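Local coordinates for protein probable N-glycosylase/DNA lyase (Thermotoga maritima, PDB 3N0U) that belongs to the helix-hairpin-helix superfamily of DNA glycosylases and is probably a DNA repair enzyme, at residues A[56-64]-A[91-102]; A[104-112]-A[130-138]. All blocks are in the same frame, centred on the assembly; numbering follows the deposited sequence. Where two conformers were deposited one is given.

The two contacts follow one another in series, contact 1 closing before contact 2 opens, and their centres are about 15 Å apart in an all-helical chain. Helix 99-109 belongs to both: its first turn completes contact 1 against the end of helix 47-59, and its last turns meet the end of helix 124-134 and the hairpin beyond it in contact 2. The two also touch directly, since Val58 CG2 packs 3.7 Å from Ile138 CD1 and close to the amide of Asn109, while Leu59 lies against Ile106. One helix thus ties the end of helix 124-134 and the sodium-binding hairpin after it to helix 47-59 and to the turn after helix 84-93.

Contact 1: residues A[56-64]-A[91-102]; sequences FCVLTANWS and LREVGHRYPQKR
The carbonyl oxygen of Leu59, in the last turn of helix 47-59, is gripped by His96, whose NE2 donates to Leu59 O over 2.9 Å. The donor lies in the carbonyl plane on a lone pair and the acceptor close to the imidazole plane, although the N-H...O angle is bent to 151°. A water adds a weak bond to the same oxygen while accepting from Asn62 N and, in the conformer given, from Arg102 NE. At another point of the ring edge, His96 ND1 accepts from Tyr98 N at 3.0 Å; histidine suits the place because one nitrogen gives and the other takes, which fixes the ring's rotation. With CG anti to the backbone N (chi1 -153°), the imidazole brings CD2 over the face of Trp63, 3.3 Å from Trp63 CE3, in an edge-to-face pair with planes at 60°. The wide indole also covers His96 CA in a CH-pi contact and turns its edge to Val94 O, and its NE1 reaches Gly95 O through a second water. Gly95, with positive phi, closes a Schellman motif ending helix 84-93. Deeper in, Leu59 CD2 touches both Leu91 CD2 and Arg102 CB, each 3.7 Å away. The contact joins one helix end to the turn between two others, within the all-helical fold of the helix-hairpin-helix glycosylases.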
loop_
_atom_site.group_PDB
_atom_site.type_symbol
_atom_site.label_atom_id
_atom_site.label_comp_id
_atom_site.label_asym_id
_atom_site.label_seq_id
_atom_site.Cartn_x
_atom_site.Cartn_y
_atom_site.Cartn_z
ATOM N N PHE A 56 -2.527 0.461 -9.164
ATOM C CA PHE A 56 -1.357 1.137 -8.624
ATOM C C PHE A 56 -0.631 0.179 -7.684
ATOM O O PHE A 56 0.589 0.060 -7.716
ATOM C CB PHE A 56 -1.763 2.427 -7.894
ATOM C CG PHE A 56 -0.675 3.015 -7.038
ATOM C CD1 PHE A 56 0.279 3.849 -7.588
ATOM C CD2 PHE A 56 -0.618 2.752 -5.681
ATOM C CE1 PHE A 56 1.280 4.392 -6.804
ATOM C CE2 PHE A 56 0.381 3.294 -4.897
ATOM C CZ PHE A 56 1.337 4.113 -5.466
ATOM N N CYS A 57 -1.384 -0.532 -6.857
ATOM C CA CYS A 57 -0.761 -1.432 -5.904
ATOM C C CYS A 57 -0.125 -2.660 -6.580
ATOM O O CYS A 57 0.913 -3.153 -6.143
ATOM C CB CYS A 57 -1.760 -1.834 -4.815
ATOM S SG CYS A 57 -2.272 -0.431 -3.796
ATOM N N VAL A 58 -0.717 -3.125 -7.665
ATOM C CA VAL A 58 -0.100 -4.184 -8.462
ATOM C C VAL A 58 1.264 -3.704 -8.986
ATOM O O VAL A 58 2.261 -4.433 -8.952
ATOM C CB VAL A 58 -1.009 -4.588 -9.643
ATOM C CG1 VAL A 58 -0.280 -5.482 -10.617
ATOM C CG2 VAL A 58 -2.277 -5.272 -9.139
ATOM N N LEU A 59 1.303 -2.471 -9.458
ATOM C CA LEU A 59 2.517 -1.950 -10.100
ATOM C C LEU A 59 3.622 -1.605 -9.131
ATOM O O LEU A 59 4.798 -1.625 -9.509
ATOM C CB LEU A 59 2.210 -0.697 -10.913
ATOM C CG LEU A 59 1.239 -0.902 -12.070
ATOM C CD1 LEU A 59 0.967 0.428 -12.749
ATOM C CD2 LEU A 59 1.734 -1.930 -13.072
ATOM N N THR A 60 3.280 -1.278 -7.890
ATOM C CA THR A 60 4.316 -0.882 -6.952
ATOM C C THR A 60 4.765 -2.004 -6.033
ATOM O O THR A 60 5.496 -1.747 -5.076
ATOM C CB THR A 60 3.866 0.306 -6.103
ATOM O OG1 THR A 60 2.697 -0.055 -5.368
ATOM C CG2 THR A 60 3.587 1.513 -6.990
ATOM N N ALA A 61 4.412 -3.247 -6.354
ATOM C CA ALA A 61 4.784 -4.391 -5.504
ATOM C C ALA A 61 6.277 -4.456 -5.243
ATOM O O ALA A 61 6.703 -4.744 -4.111
ATOM C CB ALA A 61 4.319 -5.681 -6.114
ATOM N N ASN A 62 7.059 -4.201 -6.286
ATOM C CA ASN A 62 8.512 -4.167 -6.196
ATOM C C ASN A 62 9.035 -2.992 -7.007
ATOM O O ASN A 62 9.988 -3.123 -7.780
ATOM C CB ASN A 62 9.126 -5.468 -6.726
ATOM C CG ASN A 62 9.123 -6.592 -5.694
ATOM O OD1 ASN A 62 8.769 -6.391 -4.531
ATOM N ND2 ASN A 62 9.543 -7.780 -6.117
ATOM N N TRP A 63 8.384 -1.848 -6.834
ATOM C CA TRP A 63 8.715 -0.625 -7.557
ATOM C C TRP A 63 8.349 0.559 -6.683
ATOM O O TRP A 63 7.570 0.455 -5.728
ATOM C CB TRP A 63 7.873 -0.535 -8.831
ATOM C CG TRP A 63 8.380 0.313 -9.976
ATOM C CD1 TRP A 63 9.675 0.561 -10.317
ATOM C CD2 TRP A 63 7.576 0.994 -10.947
ATOM N NE1 TRP A 63 9.727 1.352 -11.439
ATOM C CE2 TRP A 63 8.450 1.624 -11.848
ATOM C CE3 TRP A 63 6.200 1.126 -11.137
ATOM C CZ2 TRP A 63 7.995 2.373 -12.922
ATOM C CZ3 TRP A 63 5.745 1.870 -12.219
ATOM C CH2 TRP A 63 6.645 2.480 -13.097
ATOM N N SER A 64 8.857 1.710 -7.057
ATOM C CA SER A 64 8.707 2.914 -6.254
ATOM C C SER A 64 7.315 3.495 -6.380
ATOM O O SER A 64 6.633 3.303 -7.386
ATOM C CB SER A 64 9.704 3.952 -6.732
ATOM O OG SER A 64 9.414 4.264 -8.085
ATOM N N LEU A 91 2.859 0.258 -19.983
ATOM C CA LEU A 91 3.657 0.018 -18.786
ATOM C C LEU A 91 5.140 -0.006 -19.131
ATOM O O LEU A 91 5.962 0.454 -18.353
ATOM C CB LEU A 91 3.251 -1.268 -18.084
ATOM C CG LEU A 91 1.859 -1.234 -17.481
ATOM C CD1 LEU A 91 1.532 -2.617 -16.967
ATOM C CD2 LEU A 91 1.794 -0.224 -16.358
ATOM N N ARG A 92 5.480 -0.523 -20.305
ATOM C CA ARG A 92 6.875 -0.539 -20.743
ATOM C C ARG A 92 7.355 0.904 -20.936
ATOM O O ARG A 92 8.457 1.266 -20.497
ATOM C CB ARG A 92 7.020 -1.367 -22.031
ATOM C CG ARG A 92 8.427 -1.525 -22.524
ATOM C CD ARG A 92 8.474 -2.480 -23.750
ATOM N NE ARG A 92 8.090 -3.860 -23.412
ATOM C CZ ARG A 92 6.889 -4.410 -23.631
ATOM N NH1 ARG A 92 5.910 -3.719 -24.212
ATOM N NH2 ARG A 92 6.665 -5.671 -23.266
ATOM N N GLU A 93 6.504 1.726 -21.564
ATOM C CA GLU A 93 6.811 3.130 -21.825
ATOM C C GLU A 93 7.066 3.967 -20.560
ATOM O O GLU A 93 7.898 4.875 -20.586
ATOM C CB GLU A 93 5.675 3.773 -22.649
ATOM C CG GLU A 93 5.561 3.257 -24.085
ATOM C CD GLU A 93 4.322 3.768 -24.829
ATOM O OE1 GLU A 93 3.497 4.504 -24.231
ATOM O OE2 GLU A 93 4.176 3.426 -26.026
ATOM N N VAL A 94 6.357 3.669 -19.472
ATOM C CA VAL A 94 6.532 4.426 -18.225
ATOM C C VAL A 94 7.609 3.812 -17.339
ATOM O O VAL A 94 7.835 4.264 -16.220
ATOM C CB VAL A 94 5.219 4.592 -17.414
ATOM C CG1 VAL A 94 4.164 5.266 -18.257
ATOM C CG2 VAL A 94 4.713 3.260 -16.880
ATOM N N GLY A 95 8.268 2.779 -17.839
ATOM C CA GLY A 95 9.462 2.262 -17.190
ATOM C C GLY A 95 9.305 1.067 -16.268
ATOM O O GLY A 95 10.251 0.701 -15.577
ATOM N N HIS A 96 8.141 0.432 -16.251
ATOM C CA HIS A 96 8.004 -0.744 -15.407
ATOM C C HIS A 96 8.908 -1.852 -15.895
ATOM O O HIS A 96 9.017 -2.079 -17.103
ATOM C CB HIS A 96 6.569 -1.251 -15.352
ATOM C CG HIS A 96 6.283 -1.971 -14.081
ATOM N ND1 HIS A 96 6.760 -3.241 -13.837
ATOM C CD2 HIS A 96 5.679 -1.567 -12.942
ATOM C CE1 HIS A 96 6.437 -3.599 -12.606
ATOM N NE2 HIS A 96 5.782 -2.597 -12.042
ATOM N N ARG A 97 9.566 -2.527 -14.964
ATOM C CA ARG A 97 10.499 -3.608 -15.300
ATOM C C ARG A 97 9.842 -4.922 -15.703
ATOM O O ARG A 97 10.481 -5.770 -16.301
ATOM C CB ARG A 97 11.464 -3.867 -14.137
ATOM C CG ARG A 97 12.449 -2.735 -13.920
ATOM C CD ARG A 97 13.517 -3.102 -12.887
ATOM N NE ARG A 97 12.957 -3.294 -11.546
ATOM C CZ ARG A 97 12.733 -2.311 -10.674
ATOM N NH1 ARG A 97 13.014 -1.050 -10.988
ATOM N NH2 ARG A 97 12.223 -2.590 -9.481
ATOM N N TYR A 98 8.552 -5.075 -15.401
ATOM C CA TYR A 98 7.836 -6.341 -15.638
ATOM C C TYR A 98 6.490 -6.050 -16.273
ATOM O O TYR A 98 5.444 -6.431 -15.756
ATOM C CB TYR A 98 7.670 -7.122 -14.326
ATOM C CG TYR A 98 8.976 -7.300 -13.597
ATOM C CD1 TYR A 98 9.943 -8.174 -14.061
ATOM C CD2 TYR A 98 9.254 -6.559 -12.473
ATOM C CE1 TYR A 98 11.146 -8.325 -13.391
ATOM C CE2 TYR A 98 10.462 -6.695 -11.799
ATOM C CZ TYR A 98 11.400 -7.570 -12.277
ATOM O OH TYR A 98 12.591 -7.683 -11.612
ATOM N N PRO A 99 6.509 -5.362 -17.414
ATOM C CA PRO A 99 5.260 -4.836 -17.969
ATOM C C PRO A 99 4.289 -5.913 -18.426
ATOM O O PRO A 99 3.082 -5.731 -18.284
ATOM C CB PRO A 99 5.737 -3.981 -19.139
ATOM C CG PRO A 99 7.050 -4.573 -19.536
ATOM C CD PRO A 99 7.672 -5.018 -18.244
ATOM N N GLN A 100 4.781 -7.001 -19.007
ATOM C CA GLN A 100 3.873 -8.035 -19.502
ATOM C C GLN A 100 3.128 -8.683 -18.346
ATOM O O GLN A 100 1.903 -8.809 -18.369
ATOM C CB GLN A 100 4.617 -9.087 -20.323
ATOM C CG GLN A 100 3.709 -10.121 -20.937
ATOM C CD GLN A 100 2.813 -9.575 -22.041
ATOM O OE1 GLN A 100 3.166 -8.635 -22.774
ATOM N NE2 GLN A 100 1.652 -10.191 -22.182
ATOM N N LYS A 101 3.856 -9.091 -17.323
ATOM C CA LYS A 101 3.215 -9.799 -16.236
ATOM C C LYS A 101 2.277 -8.884 -15.444
ATOM O O LYS A 101 1.184 -9.293 -15.055
ATOM C CB LYS A 101 4.278 -10.442 -15.331
ATOM C CG LYS A 101 3.754 -11.561 -14.491
ATOM C CD LYS A 101 3.274 -12.735 -15.381
ATOM C CE LYS A 101 1.815 -13.051 -15.166
ATOM N NZ LYS A 101 1.476 -14.381 -15.757
ATOM N N ARG A 102 2.678 -7.650 -15.178
ATOM C CA ARG A 102 1.795 -6.737 -14.450
ATOM C C ARG A 102 0.546 -6.439 -15.264
ATOM O O ARG A 102 -0.552 -6.350 -14.712
ATOM C CB ARG A 102 2.504 -5.431 -14.089
ATOM C CG ARG A 102 3.715 -5.592 -13.176
ATOM C CD ARG A 102 3.376 -6.115 -11.780
ATOM N NE ARG A 102 4.623 -6.403 -11.071
ATOM C CZ ARG A 102 5.348 -7.508 -11.231
ATOM N NH1 ARG A 102 4.947 -8.480 -12.056
ATOM N NH2 ARG A 102 6.483 -7.644 -10.568
HETATM O O HOH W 1 6.410 -4.513 -9.166
HETATM O O HOH W 2 11.612 2.422 -13.668
#

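Contact 2: residues A[104-112]-A[130-138]; sequences EFIVENRKL and FLVRNAKGI. With NA (sodium ion), chain D.
Lys136 lies across Phe105 and Glu108, and its chain can be followed outward from the backbone. Its CB sits 3.7 Å from Phe105 CD1 and close to Asn109 OD1. A bend at chi2 (-60°) carries the rest obliquely across Glu108, so that CG lies 3.7 Å from Glu108 OE1 and CE 3.9 Å from Glu108 OE2. Lys136 NZ ends 4.8 Å from Glu108 OE2, too far for a salt bridge, though the opposite charges should still attract. The backbone of the same lysine is held at both ends by one amide: Lys136 N donates to Asn109 OD1 at 2.8 Å, and Asn109 ND2 to Lys136 O at 3.0 Å, each on a lone pair of its acceptor. Asparagine suits this place because it carries donor and acceptor side by side. The loop so fixed is the hairpin of a helix-hairpin-helix motif, between helices 124-134 and 140-148; carbonyls of Val132, Ala135 and Ile138, with two waters, bind a sodium ion there. Gly137, at positive phi in a type II turn, lays its CA over the face of Phe105, where a side chain would clash. Lys111, extended beyond CG, reaches Asn134 O with NZ at 2.8 Å. Leu112 fills the apolar end, CD1 against Ala135 CB and CD2 at the ring edge of Phe130.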
loop_
_atom_site.group_PDB
_atom_site.type_symbol
_atom_site.label_atom_id
_atom_site.label_comp_id
_atom_site.label_asym_id
_atom_site.label_seq_id
_atom_site.Cartn_x
_atom_site.Cartn_y
_atom_site.Cartn_z
ATOM N N GLU A 104 -0.887 -8.453 -17.297
ATOM C CA GLU A 104 -1.708 -9.650 -17.221
ATOM C C GLU A 104 -2.482 -9.701 -15.912
ATOM O O GLU A 104 -3.681 -10.028 -15.900
ATOM C CB GLU A 104 -0.838 -10.896 -17.394
ATOM C CG GLU A 104 -0.341 -11.076 -18.827
ATOM C CD GLU A 104 0.640 -12.210 -19.028
ATOM O OE1 GLU A 104 0.956 -12.920 -18.060
ATOM O OE2 GLU A 104 1.086 -12.390 -20.184
ATOM N N PHE A 105 -1.810 -9.365 -14.816
ATOM C CA PHE A 105 -2.472 -9.292 -13.517
ATOM C C PHE A 105 -3.644 -8.324 -13.546
ATOM O O PHE A 105 -4.736 -8.648 -13.083
ATOM C CB PHE A 105 -1.515 -8.825 -12.414
ATOM C CG PHE A 105 -0.412 -9.785 -12.087
ATOM C CD1 PHE A 105 -0.503 -11.130 -12.374
ATOM C CD2 PHE A 105 0.736 -9.314 -11.478
ATOM C CE1 PHE A 105 0.537 -11.990 -12.056
ATOM C CE2 PHE A 105 1.763 -10.160 -11.139
ATOM C CZ PHE A 105 1.672 -11.502 -11.435
ATOM N N ILE A 106 -3.410 -7.132 -14.082
ATOM C CA ILE A 106 -4.425 -6.074 -14.089
ATOM C C ILE A 106 -5.629 -6.522 -14.931
ATOM O O ILE A 106 -6.803 -6.370 -14.516
ATOM C CB ILE A 106 -3.828 -4.733 -14.563
ATOM C CG1 ILE A 106 -2.882 -4.216 -13.482
ATOM C CG2 ILE A 106 -4.911 -3.695 -14.841
ATOM C CD1 ILE A 106 -1.903 -3.155 -13.969
ATOM N N VAL A 107 -5.363 -7.050 -16.116
ATOM C CA VAL A 107 -6.447 -7.496 -16.979
ATOM C C VAL A 107 -7.282 -8.570 -16.255
ATOM O O VAL A 107 -8.530 -8.535 -16.267
ATOM C CB VAL A 107 -5.923 -8.022 -18.324
ATOM C CG1 VAL A 107 -7.051 -8.663 -19.106
ATOM C CG2 VAL A 107 -5.341 -6.883 -19.145
ATOM N N GLU A 108 -6.605 -9.524 -15.618
ATOM C CA GLU A 108 -7.300 -10.598 -14.907
ATOM C C GLU A 108 -8.152 -10.049 -13.772
ATOM O O GLU A 108 -9.242 -10.550 -13.492
ATOM C CB GLU A 108 -6.309 -11.620 -14.354
ATOM C CG GLU A 108 -5.584 -12.432 -15.390
ATOM C CD GLU A 108 -4.526 -13.343 -14.764
ATOM O OE1 GLU A 108 -3.440 -12.842 -14.382
ATOM O OE2 GLU A 108 -4.793 -14.557 -14.632
ATOM N N ASN A 109 -7.660 -9.007 -13.123
ATOM C CA ASN A 109 -8.351 -8.437 -11.972
ATOM C C ASN A 109 -9.632 -7.710 -12.342
ATOM O O ASN A 109 -10.407 -7.322 -11.463
ATOM C CB ASN A 109 -7.415 -7.495 -11.220
ATOM C CG ASN A 109 -6.399 -8.232 -10.429
ATOM O OD1 ASN A 109 -6.560 -9.410 -10.164
ATOM N ND2 ASN A 109 -5.335 -7.552 -10.044
ATOM N N ARG A 110 -9.858 -7.494 -13.632
ATOM C CA ARG A 110 -11.071 -6.800 -14.039
ATOM C C ARG A 110 -12.314 -7.580 -13.609
ATOM O O ARG A 110 -13.407 -7.025 -13.514
ATOM C CB ARG A 110 -11.058 -6.497 -15.543
ATOM C CG ARG A 110 -9.974 -5.519 -15.903
ATOM C CD ARG A 110 -9.785 -5.398 -17.393
ATOM N NE ARG A 110 -8.721 -4.457 -17.714
ATOM C CZ ARG A 110 -8.198 -4.286 -18.919
ATOM N NH1 ARG A 110 -8.615 -5.021 -19.948
ATOM N NH2 ARG A 110 -7.251 -3.363 -19.093
ATOM N N LYS A 111 -12.136 -8.860 -13.320
ATOM C CA LYS A 111 -13.223 -9.667 -12.771
ATOM C C LYS A 111 -13.778 -9.072 -11.468
ATOM O O LYS A 111 -14.897 -9.401 -11.064
ATOM C CB LYS A 111 -12.747 -11.103 -12.490
ATOM C CG LYS A 111 -11.754 -11.183 -11.346
ATOM C CD LYS A 111 -11.217 -12.590 -11.104
ATOM C CE LYS A 111 -10.162 -12.552 -9.991
ATOM N NZ LYS A 111 -9.618 -13.901 -9.671
ATOM N N LEU A 112 -12.985 -8.226 -10.808
ATOM C CA LEU A 112 -13.366 -7.651 -9.512
ATOM C C LEU A 112 -14.164 -6.359 -9.632
ATOM O O LEU A 112 -14.684 -5.866 -8.636
ATOM C CB LEU A 112 -12.124 -7.375 -8.655
ATOM C CG LEU A 112 -11.300 -8.616 -8.347
ATOM C CD1 LEU A 112 -10.079 -8.230 -7.526
ATOM C CD2 LEU A 112 -12.161 -9.675 -7.628
ATOM N N PHE A 130 -9.579 -11.655 1.205
ATOM C CA PHE A 130 -10.185 -11.828 -0.112
ATOM C C PHE A 130 -9.248 -11.434 -1.233
ATOM O O PHE A 130 -9.115 -12.142 -2.212
ATOM C CB PHE A 130 -11.470 -11.020 -0.235
ATOM C CG PHE A 130 -12.071 -11.079 -1.612
ATOM C CD1 PHE A 130 -11.714 -10.152 -2.576
ATOM C CD2 PHE A 130 -12.943 -12.096 -1.952
ATOM C CE1 PHE A 130 -12.243 -10.221 -3.855
ATOM C CE2 PHE A 130 -13.481 -12.170 -3.236
ATOM C CZ PHE A 130 -13.129 -11.238 -4.182
ATOM N N LEU A 131 -8.601 -10.289 -1.083
ATOM C CA LEU A 131 -7.727 -9.787 -2.121
ATOM C C LEU A 131 -6.491 -10.653 -2.253
ATOM O O LEU A 131 -6.025 -10.895 -3.356
ATOM C CB LEU A 131 -7.332 -8.346 -1.811
ATOM C CG LEU A 131 -8.455 -7.332 -1.957
ATOM C CD1 LEU A 131 -8.042 -6.027 -1.306
ATOM C CD2 LEU A 131 -8.858 -7.131 -3.434
ATOM N N VAL A 132 -5.932 -11.098 -1.139
ATOM C CA VAL A 132 -4.799 -12.005 -1.205
ATOM C C VAL A 132 -5.147 -13.241 -2.023
ATOM O O VAL A 132 -4.371 -13.681 -2.882
ATOM C CB VAL A 132 -4.332 -12.425 0.189
ATOM C CG1 VAL A 132 -3.289 -13.519 0.094
ATOM C CG2 VAL A 132 -3.748 -11.230 0.926
ATOM N N ARG A 133 -6.316 -13.810 -1.780
ATOM C CA ARG A 133 -6.669 -15.041 -2.470
ATOM C C ARG A 133 -7.083 -14.825 -3.932
ATOM O O ARG A 133 -6.820 -15.682 -4.787
ATOM C CB ARG A 133 -7.789 -15.780 -1.731
ATOM C CG ARG A 133 -8.144 -17.129 -2.375
ATOM C CD ARG A 133 -9.190 -17.880 -1.594
ATOM N NE ARG A 133 -8.787 -18.042 -0.205
ATOM C CZ ARG A 133 -8.062 -19.056 0.262
ATOM N NH1 ARG A 133 -7.644 -20.019 -0.554
ATOM N NH2 ARG A 133 -7.753 -19.104 1.554
ATOM N N ASN A 134 -7.711 -13.685 -4.216
ATOM C CA ASN A 134 -8.446 -13.517 -5.467
ATOM C C ASN A 134 -7.903 -12.490 -6.450
ATOM O O ASN A 134 -8.214 -12.543 -7.637
ATOM C CB ASN A 134 -9.906 -13.214 -5.139
ATOM C CG ASN A 134 -10.590 -14.392 -4.512
ATOM O OD1 ASN A 134 -10.903 -14.393 -3.318
ATOM N ND2 ASN A 134 -10.819 -15.415 -5.309
ATOM N N ALA A 135 -7.107 -11.547 -5.963
ATOM C CA ALA A 135 -6.568 -10.515 -6.844
ATOM C C ALA A 135 -5.157 -10.858 -7.263
ATOM O O ALA A 135 -4.295 -11.018 -6.423
ATOM C CB ALA A 135 -6.594 -9.161 -6.147
ATOM N N LYS A 136 -4.910 -10.932 -8.564
ATOM C CA LYS A 136 -3.585 -11.249 -9.095
ATOM C C LYS A 136 -2.605 -10.120 -8.843
ATOM O O LYS A 136 -2.958 -8.953 -8.947
ATOM C CB LYS A 136 -3.703 -11.494 -10.604
ATOM C CG LYS A 136 -4.693 -12.603 -10.952
ATOM C CD LYS A 136 -4.256 -13.908 -10.322
ATOM C CE LYS A 136 -5.086 -15.075 -10.819
ATOM N NZ LYS A 136 -4.682 -16.339 -10.147
ATOM N N GLY A 137 -1.373 -10.486 -8.508
ATOM C CA GLY A 137 -0.338 -9.522 -8.219
ATOM C C GLY A 137 -0.517 -8.803 -6.897
ATOM O O GLY A 137 0.158 -7.805 -6.635
ATOM N N ILE A 138 -1.423 -9.309 -6.067
ATOM C CA ILE A 138 -1.714 -8.705 -4.784
ATOM C C ILE A 138 -1.555 -9.730 -3.656
ATOM O O ILE A 138 -2.379 -10.634 -3.510
ATOM C CB ILE A 138 -3.165 -8.188 -4.738
ATOM C CG1 ILE A 138 -3.379 -7.086 -5.776
ATOM C CG2 ILE A 138 -3.544 -7.720 -3.318
ATOM C CD1 ILE A 138 -2.655 -5.781 -5.491
HETATM NA NA NA D . -3.600 -12.361 -4.661
HETATM O O HOH W 3 -4.319 -14.481 -6.082
HETATM O O HOH W 4 -1.211 -12.708 -5.383
#